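Local coordinates for extracellular protein 11-1 (Passalora fulva, PDB 6ZUS) that is a secreted avirulence effector of a fungal leaf pathogen, belongs to a structurally conserved effector family and binds zinc, at residues 7-12 with 99-104. Residues are numbered along the deposited sequence; the frame is centred on the assembly and turned at random.
Sequences KAVALK and CDVKPY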
ATOM      1  N   LYS A   7      -7.004  14.389  -0.345  1.00 25.66           N
ATOM      2  CA  LYS A   7      -6.786  13.504  -1.522  1.00 24.24           C
ATOM      3  C   LYS A   7      -7.235  12.083  -1.164  1.00 24.26           C
ATOM      4  O   LYS A   7      -7.346  11.757   0.061  1.00 24.85           O
ATOM      5  CB  LYS A   7      -5.312  13.537  -1.938  1.00 25.88           C
ATOM      6  CG  LYS A   7      -4.355  13.182  -0.815  1.00 26.52           C
ATOM      7  CD  LYS A   7      -2.923  13.103  -1.202  1.00 29.02           C
ATOM      8  CE  LYS A   7      -2.024  12.721  -0.052  1.00 27.91           C
ATOM      9  NZ  LYS A   7      -1.519  13.913   0.661  1.00 26.59           N
ATOM     10  N   ALA A   8      -7.546  11.276  -2.184  1.00 21.24           N
ATOM     11  CA  ALA A   8      -7.712   9.827  -2.051  1.00 21.27           C
ATOM     12  C   ALA A   8      -6.391   9.202  -2.504  1.00 21.71           C
ATOM     13  O   ALA A   8      -5.791   9.711  -3.473  1.00 20.51           O
ATOM     14  CB  ALA A   8      -8.875   9.335  -2.843  1.00 25.87           C
ATOM     15  N   VAL A   9      -5.937   8.180  -1.761  1.00 22.89           N
ATOM     16  CA  VAL A   9      -4.616   7.525  -1.977  1.00 20.17           C
ATOM     17  C   VAL A   9      -4.873   6.030  -2.224  1.00 20.82           C
ATOM     18  O   VAL A   9      -5.491   5.371  -1.358  1.00 20.21           O
ATOM     19  CB  VAL A   9      -3.628   7.761  -0.817  1.00 23.23           C
ATOM     20  CG1 VAL A   9      -2.302   7.073  -1.116  1.00 22.71           C
ATOM     21  CG2 VAL A   9      -3.399   9.245  -0.541  1.00 22.02           C
ATOM     22  N   ALA A  10      -4.459   5.529  -3.403  1.00 20.00           N
ATOM     23  CA  ALA A  10      -4.431   4.102  -3.776  1.00 20.87           C
ATOM     24  C   ALA A  10      -3.180   3.496  -3.119  1.00 19.31           C
ATOM     25  O   ALA A  10      -2.088   3.903  -3.480  1.00 20.24           O
ATOM     26  CB  ALA A  10      -4.410   3.927  -5.269  1.00 21.11           C
ATOM     27  N   LEU A  11      -3.365   2.588  -2.175  1.00 19.85           N
ATOM     28  CA  LEU A  11      -2.271   1.952  -1.363  1.00 18.64           C
ATOM     29  C   LEU A  11      -2.161   0.480  -1.745  1.00 17.68           C
ATOM     30  O   LEU A  11      -3.209  -0.194  -2.008  1.00 16.99           O
ATOM     31  CB  LEU A  11      -2.591   2.076   0.125  1.00 18.74           C
ATOM     32  CG  LEU A  11      -2.672   3.503   0.675  1.00 18.20           C
ATOM     33  CD1 LEU A  11      -3.430   3.523   1.969  1.00 20.88           C
ATOM     34  CD2 LEU A  11      -1.297   4.089   0.867  1.00 20.77           C
ATOM     35  N   LYS A  12      -0.951  -0.028  -1.693  1.00 17.60           N
ATOM     36  CA  LYS A  12      -0.718  -1.469  -1.955  1.00 18.00           C
ATOM     37  C   LYS A  12       0.496  -1.949  -1.160  1.00 15.75           C
ATOM     38  O   LYS A  12       1.555  -1.267  -1.164  1.00 18.02           O
ATOM     39  CB  LYS A  12      -0.593  -1.731  -3.455  1.00 18.59           C
ATOM     40  CG  LYS A  12      -0.408  -3.187  -3.792  1.00 22.89           C
ATOM     41  CD  LYS A  12      -0.713  -3.495  -5.210  1.00 29.10           C
ATOM     42  CE  LYS A  12       0.418  -3.270  -6.151  1.00 34.31           C
ATOM     43  NZ  LYS A  12       0.288  -4.190  -7.318  1.00 43.10           N
ATOM     44  N   CYS A  99       2.215  14.682   5.026  1.00 23.56           N
ATOM     45  CA  CYS A  99       1.073  13.920   4.472  1.00 25.14           C
ATOM     46  C   CYS A  99       1.283  13.596   2.986  1.00 23.56           C
ATOM     47  O   CYS A  99       0.366  13.016   2.405  1.00 24.07           O
ATOM     48  CB  CYS A  99      -0.236  14.660   4.679  1.00 29.80           C
ATOM     49  SG  CYS A  99      -0.596  15.100   6.412  1.00 30.35           S
ATOM     50  N   ASP A 100       2.472  13.864   2.438  1.00 22.78           N
ATOM     51  CA  ASP A 100       2.843  13.444   1.060  1.00 24.46           C
ATOM     52  C   ASP A 100       2.726  11.926   0.964  1.00 21.43           C
ATOM     53  O   ASP A 100       2.875  11.244   1.994  1.00 20.54           O
ATOM     54  CB  ASP A 100       4.247  13.928   0.677  1.00 27.42           C
ATOM     55  CG  ASP A 100       4.281  15.452   0.360  1.00 41.86           C
ATOM     56  OD1 ASP A 100       3.191  16.153   0.437  1.00 40.83           O
ATOM     57  OD2 ASP A 100       5.392  15.971   0.030  1.00 46.90           O
ATOM     58  N   VAL A 101       2.459  11.414  -0.224  1.00 22.75           N
ATOM     59  CA  VAL A 101       2.076   9.984  -0.373  1.00 23.17           C
ATOM     60  C   VAL A 101       3.228   9.100   0.123  1.00 20.99           C
ATOM     61  O   VAL A 101       2.945   8.075   0.769  1.00 21.12           O
ATOM     62  CB  VAL A 101       1.618   9.581  -1.788  1.00 27.03           C
ATOM     63  CG1 VAL A 101       0.370  10.341  -2.180  1.00 30.61           C
ATOM     64  CG2 VAL A 101       2.712   9.763  -2.815  1.00 32.33           C
ATOM     65  N   LYS A 102       4.484   9.443  -0.109  1.00 18.38           N
ATOM     66  CA  LYS A 102       5.584   8.550   0.336  1.00 20.32           C
ATOM     67  C   LYS A 102       5.601   8.374   1.862  1.00 19.25           C
ATOM     68  O   LYS A 102       5.463   7.248   2.363  1.00 19.65           O
ATOM     69  CB  LYS A 102       6.910   9.053  -0.204  1.00 20.93           C
ATOM     70  CG  LYS A 102       8.107   8.341   0.370  1.00 24.63           C
ATOM     71  CD  LYS A 102       9.358   8.963  -0.202  1.00 29.97           C
ATOM     72  CE  LYS A 102      10.639   8.206   0.036  1.00 36.04           C
ATOM     73  NZ  LYS A 102      10.738   7.755   1.428  1.00 48.93           N
ATOM     74  N   PRO A 103       5.786   9.446   2.676  1.00 20.19           N
ATOM     75  CA  PRO A 103       5.862   9.287   4.134  1.00 18.94           C
ATOM     76  C   PRO A 103       4.551   8.718   4.690  1.00 18.34           C
ATOM     77  O   PRO A 103       4.636   7.885   5.610  1.00 19.48           O
ATOM     78  CB  PRO A 103       6.204  10.696   4.683  1.00 21.62           C
ATOM     79  CG  PRO A 103       5.857  11.634   3.568  1.00 21.09           C
ATOM     80  CD  PRO A 103       6.060  10.848   2.278  1.00 20.08           C
ATOM     81  N   TYR A 104       3.402   9.208   4.196  1.00 17.46           N
ATOM     82  CA  TYR A 104       2.072   8.722   4.651  1.00 18.48           C
ATOM     83  C   TYR A 104       2.005   7.197   4.451  1.00 17.79           C
ATOM     84  O   TYR A 104       1.657   6.462   5.376  1.00 17.82           O
ATOM     85  CB  TYR A 104       0.938   9.444   3.932  1.00 18.24           C
ATOM     86  CG  TYR A 104      -0.407   8.800   4.125  1.00 17.58           C
ATOM     87  CD1 TYR A 104      -1.161   8.956   5.286  1.00 18.64           C
ATOM     88  CD2 TYR A 104      -0.965   8.031   3.122  1.00 19.27           C
ATOM     89  CE1 TYR A 104      -2.388   8.327   5.465  1.00 19.05           C
ATOM     90  CE2 TYR A 104      -2.185   7.392   3.280  1.00 18.63           C
ATOM     91  CZ  TYR A 104      -2.907   7.535   4.446  1.00 20.19           C
ATOM     92  OH  TYR A 104      -4.092   6.865   4.532  1.00 21.66           O
TER
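Strand 7-12 runs alongside the first turn of the helix that begins at Val-101, the backbones nearest at Val-9 CA and Val-101 CA, 7.3 Å apart, too far for backbone-to-backbone hydrogen bonds, so every contact involves a side chain. Lys-7, Val-9 and Leu-11, every second residue, start out toward the helix, and they illustrate how one strand face can combine a polar grip with apolar packing. Lys-7 runs extended through chi3 and then bends at chi4 (-91°), which swings its ammonium group onto the carbonyl just ahead of the helix: NZ gives a hydrogen bond of 2.7 Å to Cys-99 O, arriving above the carbonyl plane instead of within it. Arg-86 O and Asn-87 OD1 take further bonds from the same nitrogen, so the ammonium group of this buried lysine is held by three oxygens. The carboxylate of Asp-100, with OD1 5.2 Å from Lys-7 NZ, is not in contact with it, though the opposite charge may still favour the ammonium form. This is the packing of an alpha helix on one face of the antiparallel sheet 57-64, 71-86, 6-20 and 127-138, with 6-20 an inner strand; a disulfide joins Cys-99, just before the helix, to Cys-47. Lys-7 has an apolar role too, its CE lying 4.0 Å from Val-101 CG1. That same methyl meets Val-9 CG2 at 4.3 Å. Farther along, Tyr-104 has CG anti to its own nitrogen (chi1 168°), which sends the ring toward the strand, where the Leu-11 side chain crosses that of Tyr-104 at about a right angle, its CD2 4.2 Å from Tyr-104 CE2; Leu-11 CD2 and Val-9 CB both come to the ring obliquely. The phenol OH of Tyr-104 is hydrogen-bonded to Gln-48 OE1, while Ala-82 and Val-85 of the adjoining strand 71-86 also touch the tyrosine.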